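Local atomic coordinates of 6-phosphogluconate dehydrogenase NAD-binding (Dyadobacter fermentans, PDB entry 4GBJ), a protein that probably works as an NAD(P)-dependent oxidoreductase of the 6-phosphogluconate and 3-hydroxyisobutyrate dehydrogenase type, binding the dinucleotide in a Rossmann-like domain. Residues A9-G14 with G63-V68; E30-N35 with T50-A55; G91-M96 with A116-A121. All blocks are in the same frame, centred on the assembly; numbering follows the deposited sequence.

Contact 1: A9-G14 with G63-V68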
ATOM      1  N   ALA B   9      16.742  27.560  19.214  1.00 33.58           N
ATOM      2  CA  ALA B   9      15.404  27.672  19.832  1.00 33.72           C
ATOM      3  C   ALA B   9      14.546  26.482  19.382  1.00 35.56           C
ATOM      4  O   ALA B   9      14.642  26.051  18.243  1.00 34.04           O
ATOM      5  CB  ALA B   9      14.728  28.984  19.473  1.00 34.08           C
ATOM      6  N   PHE B  10      13.744  25.941  20.276  1.00 33.20           N
ATOM      7  CA  PHE B  10      12.908  24.785  20.003  1.00 32.96           C
ATOM      8  C   PHE B  10      11.528  25.047  20.549  1.00 38.08           C
ATOM      9  O   PHE B  10      11.320  25.031  21.757  1.00 39.85           O
ATOM     10  CB  PHE B  10      13.518  23.518  20.628  1.00 35.42           C
ATOM     11  CG  PHE B  10      13.109  22.266  19.907  1.00 35.50           C
ATOM     12  CD1 PHE B  10      13.972  21.650  19.015  1.00 38.61           C
ATOM     13  CD2 PHE B  10      11.859  21.707  20.112  1.00 37.50           C
ATOM     14  CE1 PHE B  10      13.595  20.483  18.351  1.00 40.33           C
ATOM     15  CE2 PHE B  10      11.478  20.541  19.439  1.00 41.36           C
ATOM     16  CZ  PHE B  10      12.350  19.929  18.571  1.00 39.34           C
ATOM     17  N   LEU B  11      10.581  25.266  19.661  1.00 34.14           N
ATOM     18  CA  LEU B  11       9.213  25.624  20.009  1.00 34.52           C
ATOM     19  C   LEU B  11       8.227  24.480  19.726  1.00 39.57           C
ATOM     20  O   LEU B  11       8.079  24.075  18.586  1.00 40.05           O
ATOM     21  CB  LEU B  11       8.829  26.865  19.209  1.00 33.85           C
ATOM     22  CG  LEU B  11       9.803  28.053  19.287  1.00 38.47           C
ATOM     23  CD1 LEU B  11       9.304  29.206  18.448  1.00 39.35           C
ATOM     24  CD2 LEU B  11       9.964  28.538  20.704  1.00 40.24           C
ATOM     25  N   GLY B  12       7.553  23.986  20.763  1.00 36.08           N
ATOM     26  CA  GLY B  12       6.580  22.908  20.637  1.00 36.68           C
ATOM     27  C   GLY B  12       7.210  21.595  21.044  1.00 43.63           C
ATOM     28  O   GLY B  12       8.062  21.076  20.323  1.00 42.94           O
ATOM     29  N   LEU B  13       6.779  21.048  22.195  1.00 44.00           N
ATOM     30  CA  LEU B  13       7.354  19.877  22.824  1.00 45.53           C
ATOM     31  C   LEU B  13       6.311  18.792  23.050  1.00 51.92           C
ATOM     32  O   LEU B  13       6.248  18.195  24.132  1.00 53.32           O
ATOM     33  CB  LEU B  13       7.987  20.278  24.168  1.00 46.16           C
ATOM     34  CG  LEU B  13       8.922  21.490  24.155  1.00 52.13           C
ATOM     35  CD1 LEU B  13       9.384  21.820  25.563  1.00 54.00           C
ATOM     36  CD2 LEU B  13      10.134  21.236  23.289  1.00 55.70           C
ATOM     37  N   GLY B  14       5.569  18.474  22.008  1.00 47.00           N
ATOM     38  CA  GLY B  14       4.568  17.415  22.074  1.00 46.99           C
ATOM     39  C   GLY B  14       5.213  16.045  21.959  1.00 51.68           C
ATOM     40  O   GLY B  14       6.392  15.870  22.299  1.00 50.75           O
ATOM     41  N   GLY B  63      19.974  33.250  14.504  1.00 38.96           N
ATOM     42  CA  GLY B  63      20.053  31.883  15.002  1.00 37.78           C
ATOM     43  C   GLY B  63      19.120  30.909  14.303  1.00 39.38           C
ATOM     44  O   GLY B  63      18.596  31.200  13.237  1.00 37.46           O
ATOM     45  N   ILE B  64      18.943  29.718  14.897  1.00 34.67           N
ATOM     46  CA  ILE B  64      18.120  28.628  14.388  1.00 32.01           C
ATOM     47  C   ILE B  64      16.936  28.420  15.311  1.00 35.09           C
ATOM     48  O   ILE B  64      17.105  28.387  16.523  1.00 36.48           O
ATOM     49  CB  ILE B  64      18.943  27.317  14.277  1.00 36.02           C
ATOM     50  CG1 ILE B  64      20.049  27.444  13.215  1.00 36.98           C
ATOM     51  CG2 ILE B  64      18.037  26.113  13.955  1.00 36.14           C
ATOM     52  CD1 ILE B  64      21.257  26.567  13.502  1.00 45.47           C
ATOM     53  N   VAL B  65      15.739  28.243  14.752  1.00 29.78           N
ATOM     54  CA  VAL B  65      14.575  27.926  15.570  1.00 28.23           C
ATOM     55  C   VAL B  65      13.874  26.722  14.930  1.00 29.63           C
ATOM     56  O   VAL B  65      13.662  26.711  13.743  1.00 28.53           O
ATOM     57  CB  VAL B  65      13.605  29.114  15.804  1.00 32.27           C
ATOM     58  CG1 VAL B  65      13.167  29.768  14.480  1.00 32.74           C
ATOM     59  CG2 VAL B  65      12.380  28.636  16.594  1.00 31.73           C
ATOM     60  N   PHE B  66      13.592  25.704  15.703  1.00 26.61           N
ATOM     61  CA  PHE B  66      12.802  24.559  15.253  1.00 27.58           C
ATOM     62  C   PHE B  66      11.409  24.733  15.796  1.00 30.99           C
ATOM     63  O   PHE B  66      11.290  25.183  16.925  1.00 29.85           O
ATOM     64  CB  PHE B  66      13.371  23.234  15.771  1.00 29.27           C
ATOM     65  CG  PHE B  66      14.581  22.705  15.041  1.00 31.09           C
ATOM     66  CD1 PHE B  66      14.478  21.611  14.205  1.00 33.57           C
ATOM     67  CD2 PHE B  66      15.824  23.305  15.189  1.00 35.00           C
ATOM     68  CE1 PHE B  66      15.580  21.146  13.500  1.00 35.13           C
ATOM     69  CE2 PHE B  66      16.930  22.821  14.495  1.00 37.76           C
ATOM     70  CZ  PHE B  66      16.797  21.758  13.640  1.00 33.98           C
ATOM     71  N   SER B  67      10.366  24.340  15.044  1.00 27.22           N
ATOM     72  CA  SER B  67       9.016  24.307  15.582  1.00 25.55           C
ATOM     73  C   SER B  67       8.327  23.025  15.188  1.00 31.95           C
ATOM     74  O   SER B  67       8.520  22.494  14.081  1.00 28.13           O
ATOM     75  CB  SER B  67       8.191  25.508  15.132  1.00 23.41           C
ATOM     76  OG  SER B  67       7.885  25.473  13.745  1.00 26.67           O
ATOM     77  N   VAL B  68       7.522  22.510  16.099  1.00 33.69           N
ATOM     78  CA  VAL B  68       6.721  21.331  15.788  1.00 33.78           C
ATOM     79  C   VAL B  68       5.446  21.524  16.561  1.00 37.41           C
ATOM     80  O   VAL B  68       5.459  21.571  17.799  1.00 33.91           O
ATOM     81  CB  VAL B  68       7.433  19.983  16.010  1.00 40.65           C
ATOM     82  CG1 VAL B  68       7.862  19.780  17.432  1.00 43.30           C
ATOM     83  CG2 VAL B  68       6.547  18.827  15.552  1.00 42.24           C
TER

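Contact 2: E30-N35 with T50-A55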
ATOM      1  N   GLU B  30      23.061  23.174  22.464  1.00 51.15           N
ATOM      2  CA  GLU B  30      22.424  23.938  23.538  1.00 51.13           C
ATOM      3  C   GLU B  30      21.015  24.335  23.059  1.00 52.70           C
ATOM      4  O   GLU B  30      20.899  24.870  21.947  1.00 52.09           O
ATOM      5  CB  GLU B  30      23.305  25.157  23.880  1.00 54.33           C
ATOM      6  CG  GLU B  30      22.672  26.250  24.738  1.00 72.25           C
ATOM      7  CD  GLU B  30      23.605  27.414  25.041  1.00 98.89           C
ATOM      8  OE1 GLU B  30      24.394  27.808  24.148  1.00 81.05           O
ATOM      9  OE2 GLU B  30      23.536  27.945  26.173  1.00 97.91           O
ATOM     10  N   LEU B  31      19.945  24.021  23.847  1.00 47.19           N
ATOM     11  CA  LEU B  31      18.570  24.359  23.470  1.00 46.12           C
ATOM     12  C   LEU B  31      17.884  25.291  24.440  1.00 51.06           C
ATOM     13  O   LEU B  31      17.912  25.036  25.641  1.00 52.19           O
ATOM     14  CB  LEU B  31      17.631  23.123  23.364  1.00 45.97           C
ATOM     15  CG  LEU B  31      17.912  21.998  22.373  1.00 50.06           C
ATOM     16  CD1 LEU B  31      16.720  21.116  22.259  1.00 50.27           C
ATOM     17  CD2 LEU B  31      18.241  22.505  21.039  1.00 55.22           C
ATOM     18  N   VAL B  32      17.111  26.263  23.892  1.00 46.62           N
ATOM     19  CA  VAL B  32      16.231  27.146  24.654  1.00 45.78           C
ATOM     20  C   VAL B  32      14.840  26.775  24.137  1.00 49.08           C
ATOM     21  O   VAL B  32      14.534  26.925  22.942  1.00 46.72           O
ATOM     22  CB  VAL B  32      16.581  28.651  24.633  1.00 49.87           C
ATOM     23  CG1 VAL B  32      16.696  29.216  23.222  1.00 49.85           C
ATOM     24  CG2 VAL B  32      15.606  29.452  25.492  1.00 49.78           C
ATOM     25  N   VAL B  33      14.055  26.152  25.019  1.00 45.16           N
ATOM     26  CA  VAL B  33      12.793  25.532  24.656  1.00 43.27           C
ATOM     27  C   VAL B  33      11.601  26.284  25.187  1.00 47.50           C
ATOM     28  O   VAL B  33      11.700  27.119  26.081  1.00 47.44           O
ATOM     29  CB  VAL B  33      12.745  24.053  25.063  1.00 46.28           C
ATOM     30  CG1 VAL B  33      13.968  23.302  24.539  1.00 45.14           C
ATOM     31  CG2 VAL B  33      12.592  23.863  26.581  1.00 47.63           C
ATOM     32  N   TRP B  34      10.471  26.008  24.566  1.00 45.48           N
ATOM     33  CA  TRP B  34       9.188  26.625  24.884  1.00 45.79           C
ATOM     34  C   TRP B  34       8.067  25.714  24.468  1.00 49.97           C
ATOM     35  O   TRP B  34       8.166  24.979  23.477  1.00 45.74           O
ATOM     36  CB  TRP B  34       9.043  27.976  24.188  1.00 44.78           C
ATOM     37  CG  TRP B  34       7.715  28.654  24.380  1.00 47.28           C
ATOM     38  CD1 TRP B  34       7.404  29.597  25.316  1.00 51.51           C
ATOM     39  CD2 TRP B  34       6.544  28.501  23.560  1.00 47.28           C
ATOM     40  NE1 TRP B  34       6.105  30.024  25.150  1.00 51.66           N
ATOM     41  CE2 TRP B  34       5.559  29.381  24.069  1.00 52.23           C
ATOM     42  CE3 TRP B  34       6.229  27.702  22.451  1.00 47.44           C
ATOM     43  CZ2 TRP B  34       4.277  29.455  23.531  1.00 52.12           C
ATOM     44  CZ3 TRP B  34       4.965  27.801  21.896  1.00 49.79           C
ATOM     45  CH2 TRP B  34       3.997  28.651  22.450  1.00 52.23           C
ATOM     46  N   ASN B  35       6.982  25.793  25.205  1.00 51.55           N
ATOM     47  CA  ASN B  35       5.792  25.023  24.891  1.00 53.35           C
ATOM     48  C   ASN B  35       4.589  25.730  25.466  1.00 63.10           C
ATOM     49  O   ASN B  35       4.700  26.286  26.561  1.00 64.81           O
ATOM     50  CB  ASN B  35       5.950  23.616  25.472  1.00 50.73           C
ATOM     51  CG  ASN B  35       4.975  22.628  24.903  1.00 61.58           C
ATOM     52  OD1 ASN B  35       4.924  22.412  23.692  1.00 53.49           O
ATOM     53  ND2 ASN B  35       4.227  21.948  25.751  1.00 59.37           N
ATOM     54  N   THR B  50      17.441  25.069  28.490  1.00 60.37           N
ATOM     55  CA  THR B  50      16.910  26.214  29.245  1.00 60.52           C
ATOM     56  C   THR B  50      15.448  26.433  28.759  1.00 61.67           C
ATOM     57  O   THR B  50      15.129  26.115  27.617  1.00 59.98           O
ATOM     58  CB  THR B  50      17.823  27.436  29.071  1.00 69.71           C
ATOM     59  OG1 THR B  50      18.235  27.527  27.702  1.00 69.34           O
ATOM     60  CG2 THR B  50      19.060  27.354  29.952  1.00 74.24           C
ATOM     61  N   VAL B  51      14.566  26.919  29.640  1.00 73.37           N
ATOM     62  CA  VAL B  51      13.151  27.137  29.340  1.00 69.82           C
ATOM     63  C   VAL B  51      12.834  28.616  29.428  1.00 70.81           C
ATOM     64  O   VAL B  51      13.417  29.308  30.262  1.00 73.42           O
ATOM     65  CB  VAL B  51      12.283  26.316  30.338  1.00 76.03           C
ATOM     66  CG1 VAL B  51      10.812  26.721  30.293  1.00 75.18           C
ATOM     67  CG2 VAL B  51      12.409  24.833  30.061  1.00 76.01           C
ATOM     68  N   VAL B  52      11.894  29.101  28.592  1.00 61.88           N
ATOM     69  CA  VAL B  52      11.430  30.489  28.645  1.00 60.10           C
ATOM     70  C   VAL B  52       9.904  30.493  28.723  1.00 61.60           C
ATOM     71  O   VAL B  52       9.257  29.542  28.313  1.00 58.14           O
ATOM     72  CB  VAL B  52      11.947  31.397  27.497  1.00 60.94           C
ATOM     73  CG1 VAL B  52      13.457  31.602  27.598  1.00 61.74           C
ATOM     74  CG2 VAL B  52      11.560  30.869  26.126  1.00 57.13           C
ATOM     75  N   GLU B  53       9.348  31.572  29.270  1.00 61.70           N
ATOM     76  CA  GLU B  53       7.908  31.743  29.466  1.00 62.83           C
ATOM     77  C   GLU B  53       7.194  32.144  28.170  1.00 62.26           C
ATOM     78  O   GLU B  53       6.050  31.728  27.972  1.00 60.89           O
ATOM     79  CB  GLU B  53       7.664  32.807  30.559  1.00 67.93           C
ATOM     80  CG  GLU B  53       6.244  32.818  31.102  1.00 79.94           C
ATOM     81  CD  GLU B  53       6.104  33.682  32.336  1.00 92.22           C
ATOM     82  OE1 GLU B  53       6.633  34.817  32.325  1.00 84.76           O
ATOM     83  OE2 GLU B  53       5.471  33.225  33.316  1.00 82.78           O
ATOM     84  N   ASN B  54       7.850  32.970  27.310  1.00 56.62           N
ATOM     85  CA  ASN B  54       7.282  33.430  26.026  1.00 54.00           C
ATOM     86  C   ASN B  54       8.171  33.009  24.844  1.00 53.19           C
ATOM     87  O   ASN B  54       9.384  33.133  24.918  1.00 54.21           O
ATOM     88  CB  ASN B  54       7.108  34.944  26.039  1.00 58.29           C
ATOM     89  CG  ASN B  54       6.168  35.410  27.118  1.00 74.14           C
ATOM     90  OD1 ASN B  54       4.993  35.041  27.139  1.00 70.10           O
ATOM     91  ND2 ASN B  54       6.650  36.220  28.039  1.00 67.01           N
ATOM     92  N   ALA B  55       7.577  32.497  23.774  1.00 46.04           N
ATOM     93  CA  ALA B  55       8.323  32.014  22.611  1.00 43.66           C
ATOM     94  C   ALA B  55       9.345  33.031  22.030  1.00 46.20           C
ATOM     95  O   ALA B  55      10.433  32.623  21.613  1.00 45.30           O
ATOM     96  CB  ALA B  55       7.365  31.581  21.514  1.00 42.03           C
TER
HETATM   97  O   HOH W   1       7.477  26.863  27.916  1.00 57.78           O
HETATM   98  O   HOH W   2       5.270  28.577  28.436  1.00 59.13           O

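Contact 3: G91-M96 with A116-A121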
ATOM      1  N   GLY B  91      18.635  34.319   9.954  1.00 37.21           N
ATOM      2  CA  GLY B  91      17.974  33.420  10.883  1.00 35.10           C
ATOM      3  C   GLY B  91      17.326  32.304  10.085  1.00 36.36           C
ATOM      4  O   GLY B  91      16.997  32.492   8.907  1.00 36.55           O
ATOM      5  N   VAL B  92      17.247  31.114  10.659  1.00 32.26           N
ATOM      6  CA  VAL B  92      16.684  29.950   9.962  1.00 30.47           C
ATOM      7  C   VAL B  92      15.611  29.294  10.831  1.00 32.75           C
ATOM      8  O   VAL B  92      15.877  28.999  11.992  1.00 31.48           O
ATOM      9  CB  VAL B  92      17.775  28.918   9.573  1.00 35.13           C
ATOM     10  CG1 VAL B  92      17.156  27.696   8.897  1.00 33.26           C
ATOM     11  CG2 VAL B  92      18.826  29.544   8.658  1.00 38.46           C
ATOM     12  N   HIS B  93      14.401  29.064  10.257  1.00 28.28           N
ATOM     13  CA  HIS B  93      13.294  28.403  10.923  1.00 25.78           C
ATOM     14  C   HIS B  93      13.065  27.048  10.257  1.00 27.80           C
ATOM     15  O   HIS B  93      12.786  27.005   9.068  1.00 28.59           O
ATOM     16  CB  HIS B  93      12.023  29.274  10.845  1.00 26.39           C
ATOM     17  CG  HIS B  93      10.766  28.598  11.346  1.00 27.78           C
ATOM     18  ND1 HIS B  93       9.510  29.132  11.083  1.00 28.91           N
ATOM     19  CD2 HIS B  93      10.608  27.497  12.133  1.00 27.68           C
ATOM     20  CE1 HIS B  93       8.639  28.297  11.632  1.00 26.81           C
ATOM     21  NE2 HIS B  93       9.259  27.307  12.294  1.00 26.61           N
ATOM     22  N   VAL B  94      13.270  25.967  10.992  1.00 27.22           N
ATOM     23  CA  VAL B  94      13.030  24.584  10.557  1.00 27.71           C
ATOM     24  C   VAL B  94      11.632  24.228  11.050  1.00 28.99           C
ATOM     25  O   VAL B  94      11.393  24.011  12.233  1.00 28.72           O
ATOM     26  CB  VAL B  94      14.115  23.617  11.073  1.00 30.92           C
ATOM     27  CG1 VAL B  94      13.942  22.232  10.450  1.00 29.08           C
ATOM     28  CG2 VAL B  94      15.500  24.160  10.764  1.00 31.12           C
ATOM     29  N   SER B  95      10.709  24.216  10.132  1.00 24.86           N
ATOM     30  CA  SER B  95       9.298  24.098  10.412  1.00 22.99           C
ATOM     31  C   SER B  95       8.872  22.655  10.149  1.00 25.44           C
ATOM     32  O   SER B  95       8.737  22.215   9.006  1.00 25.21           O
ATOM     33  CB  SER B  95       8.561  25.113   9.543  1.00 24.73           C
ATOM     34  OG  SER B  95       7.153  25.091   9.729  1.00 28.89           O
HETATM   35  N   MSE B  96       8.753  21.903  11.198  1.00 23.29           N
HETATM   36  CA  MSE B  96       8.481  20.447  11.094  1.00 22.43           C
HETATM   37  C   MSE B  96       7.019  20.046  11.227  1.00 30.36           C
HETATM   38  O   MSE B  96       6.711  18.867  11.098  1.00 29.75           O
HETATM   39  CB  MSE B  96       9.296  19.730  12.120  1.00 23.06           C
HETATM   40  CG  MSE B  96      10.786  20.055  11.979  1.00 26.20           C
HETATM   41 SE   MSE B  96      11.897  18.910  13.061  0.64 28.46          SE
HETATM   42  CE  MSE B  96      11.397  19.595  14.717  1.00 27.98           C
ATOM     43  N   ALA B 116      15.322  36.404   6.881  1.00 35.85           N
ATOM     44  CA  ALA B 116      15.341  35.079   7.513  1.00 34.56           C
ATOM     45  C   ALA B 116      14.918  34.022   6.484  1.00 39.55           C
ATOM     46  O   ALA B 116      14.381  34.371   5.428  1.00 41.02           O
ATOM     47  CB  ALA B 116      14.408  35.055   8.719  1.00 34.07           C
ATOM     48  N   HIS B 117      15.111  32.741   6.794  1.00 33.49           N
ATOM     49  CA  HIS B 117      14.772  31.670   5.863  1.00 30.46           C
ATOM     50  C   HIS B 117      13.878  30.640   6.524  1.00 33.49           C
ATOM     51  O   HIS B 117      14.195  30.121   7.591  1.00 31.25           O
ATOM     52  CB  HIS B 117      16.036  30.971   5.329  1.00 32.44           C
ATOM     53  CG  HIS B 117      17.084  31.899   4.800  1.00 38.21           C
ATOM     54  ND1 HIS B 117      16.961  32.467   3.564  1.00 41.39           N
ATOM     55  CD2 HIS B 117      18.275  32.266   5.335  1.00 42.25           C
ATOM     56  CE1 HIS B 117      18.057  33.185   3.376  1.00 43.50           C
ATOM     57  NE2 HIS B 117      18.848  33.144   4.446  1.00 44.28           N
ATOM     58  N   TYR B 118      12.795  30.302   5.843  1.00 30.06           N
ATOM     59  CA  TYR B 118      11.886  29.269   6.265  1.00 27.62           C
ATOM     60  C   TYR B 118      12.229  27.977   5.562  1.00 30.05           C
ATOM     61  O   TYR B 118      12.313  27.959   4.344  1.00 29.82           O
ATOM     62  CB  TYR B 118      10.462  29.677   5.940  1.00 27.14           C
ATOM     63  CG  TYR B 118       9.432  28.654   6.353  1.00 26.94           C
ATOM     64  CD1 TYR B 118       8.747  28.779   7.554  1.00 28.97           C
ATOM     65  CD2 TYR B 118       9.055  27.628   5.491  1.00 25.57           C
ATOM     66  CE1 TYR B 118       7.690  27.944   7.868  1.00 28.81           C
ATOM     67  CE2 TYR B 118       8.068  26.713   5.851  1.00 24.79           C
ATOM     68  CZ  TYR B 118       7.383  26.882   7.038  1.00 29.60           C
ATOM     69  OH  TYR B 118       6.403  26.007   7.420  1.00 28.64           O
ATOM     70  N   VAL B 119      12.454  26.920   6.316  1.00 25.30           N
ATOM     71  CA  VAL B 119      12.696  25.579   5.743  1.00 25.30           C
ATOM     72  C   VAL B 119      11.534  24.666   6.101  1.00 26.68           C
ATOM     73  O   VAL B 119      11.298  24.442   7.282  1.00 28.66           O
ATOM     74  CB  VAL B 119      14.024  24.999   6.230  1.00 28.87           C
ATOM     75  CG1 VAL B 119      14.166  23.531   5.825  1.00 29.72           C
ATOM     76  CG2 VAL B 119      15.181  25.814   5.662  1.00 30.03           C
ATOM     77  N   GLY B 120      10.807  24.190   5.089  1.00 22.27           N
ATOM     78  CA  GLY B 120       9.743  23.216   5.275  1.00 21.62           C
ATOM     79  C   GLY B 120      10.368  21.886   5.577  1.00 26.86           C
ATOM     80  O   GLY B 120      11.254  21.457   4.833  1.00 28.65           O
ATOM     81  N   ALA B 121      10.095  21.327   6.764  1.00 25.36           N
ATOM     82  CA  ALA B 121      10.841  20.129   7.216  1.00 26.33           C
ATOM     83  C   ALA B 121       9.952  19.096   7.862  1.00 27.47           C
ATOM     84  O   ALA B 121      10.264  18.625   8.944  1.00 25.70           O
ATOM     85  CB  ALA B 121      11.945  20.532   8.183  1.00 28.00           C
TER

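Contact 1: A9-G14 with G63-V68
The rings of Phe10 and Phe66 lie nearly parallel, planes 10° apart, but slid so far along each other that they barely overlap, with 5.8 Å between centroids. The Phe10 ring comes nearest to Phe66 at the base of its side chain: CD1 of Phe10 rests 3.7 Å from CB of Phe66. At the edge of the Phe66 ring, near its plane, sits the carbonyl O of Ala9, and the Phe66 side chain packs on Ile152 and Val153 of helix 143-153. With CG anti to the backbone N (chi1 -154°), the Phe10 ring is carried across to its neighbour, and CE2 comes within 4.2 Å of Val68 CG1. On the other face of the sheet Val65 CG2 wedges between Leu11 CD1, at 3.6 Å, and Ala9 CB. Ser67 shares that face, its OG bonded to His93 NE2. Between the two faces run four backbone hydrogen bonds, Ala9 N to Ile64 O, Phe66 N to Ala9 O, Leu11 N to Phe66 O and Val68 N to Leu11 O, the third almost straight at 175°. Just past the strand, Gly12 brings its CA to 3.3 Å from Val68 O, where a CB would collide with that oxygen. The two strands are parallel and central, and the first runs into a glycine-rich turn where Gly12 and Gly14 fit a GxGxxG pattern, as in Rossmann folds; the turn is probably a dinucleotide-binding loop.

Contact 2: E30-N35 with T50-A55
This is a parallel edge pairing: strand 50-51, outermost in the sheet within its chain, lies against strand 31-34, the two joined through helix 42-46 as a beta-alpha-beta unit. Val33 N bonds to Thr50 O, and Val52 N reaches Val33 O. Leu31 O takes two donors from Thr50, N at 2.9 Å and, at a slant, OG1 at 3.2 Å; OG1 stands between the backbone N and the carbonyl carbon (chi1 42°), which brings it to Leu31 O. On one face Val32 CG2 meets Val52 CG1 at 3.7 Å, on the other Val33 CG2 meets Val51 CG2. At the end of the strand the Trp34 indole, CG anti to the backbone N (chi1 176°), receives Ala55 CB over its face, 3.9 Å from the five-membered ring centroid, a CH-pi contact. NE1 bonds to Glu53 O at 3.3 Å, bent (135°) and from above the carbonyl plane. A leucine in place of Trp34 would probably strip Ala55 of its platform and Glu53 O of its indole donor, letting the 53-55 loop shift. A water accepts from Asn35 N and can donate to Val52 O; past the ladder, then, water and the indole, through N-H and face, join the segments.

Contact 3: G91-M96 with A116-A121
Tyr118 and His93 run side by side off neighbouring strands, the tyrosine with CG anti to its backbone N (chi1 -180°), yet their rings stand at 86° to each other. The edge of the tyrosine is turned to the face of the histidine in an offset T-shaped pair, and Tyr118 CD1 comes 3.6 Å from His93 ND1. Ser95 CB, 3.5 Å above the imidazole plane, lies over one face near its rim. Its OG, likewise anti (chi1 180°), forms a short hydrogen bond of 2.6 Å with Tyr118 OH, which also bonds to Ser104 OG. Both imidazole nitrogens are engaged, NE2 with Ser67 and ND1 with His111 NE2, so the rotation of this buried ring is fixed. These strands form a parallel beta-alpha-beta crossover through helix 101-113, part of the Rossmann-like domain, zipped by five backbone bonds from His117 N to Gly91 O through Ala121 N to Ser95 O. On the face of Val92 and Val94, Val92 CG1 approaches Val119 CG2 at 4.2 Å, His117 sets its ring edge by Val92 CG2, and Val94 CG1 presses on Ala121 CB at 3.5 Å, tighter than usual. Met96, deposited as selenomethionine, packs CG 4.0 Å from Ala121 CB.

In the fold
All three contacts belong to one sheet, its strands running 50-51, 31-34, 8-11, 64-67, 92-95, 117-124 from the 50-51 edge inward. Contact 2 is nested in the loop that contact 1 closes, and the two meet where Leu13 N bonds to Asn35 OD1, 2.7 Å, tying the glycine-rich turn to the next strand's end. Contact 1 joins contact 3 through Ser67 OG and His93 NE2, also 2.7 Å. Contacts 2 and 3 do not touch; their centres lie about 17 Å apart. Val68 and Met96 have side chains about 9 Å from that of Lys174, the predicted active-site residue; those of Phe66 and Met96 are about 13 Å from the bound sodium ion. Contact 2 lies away from both.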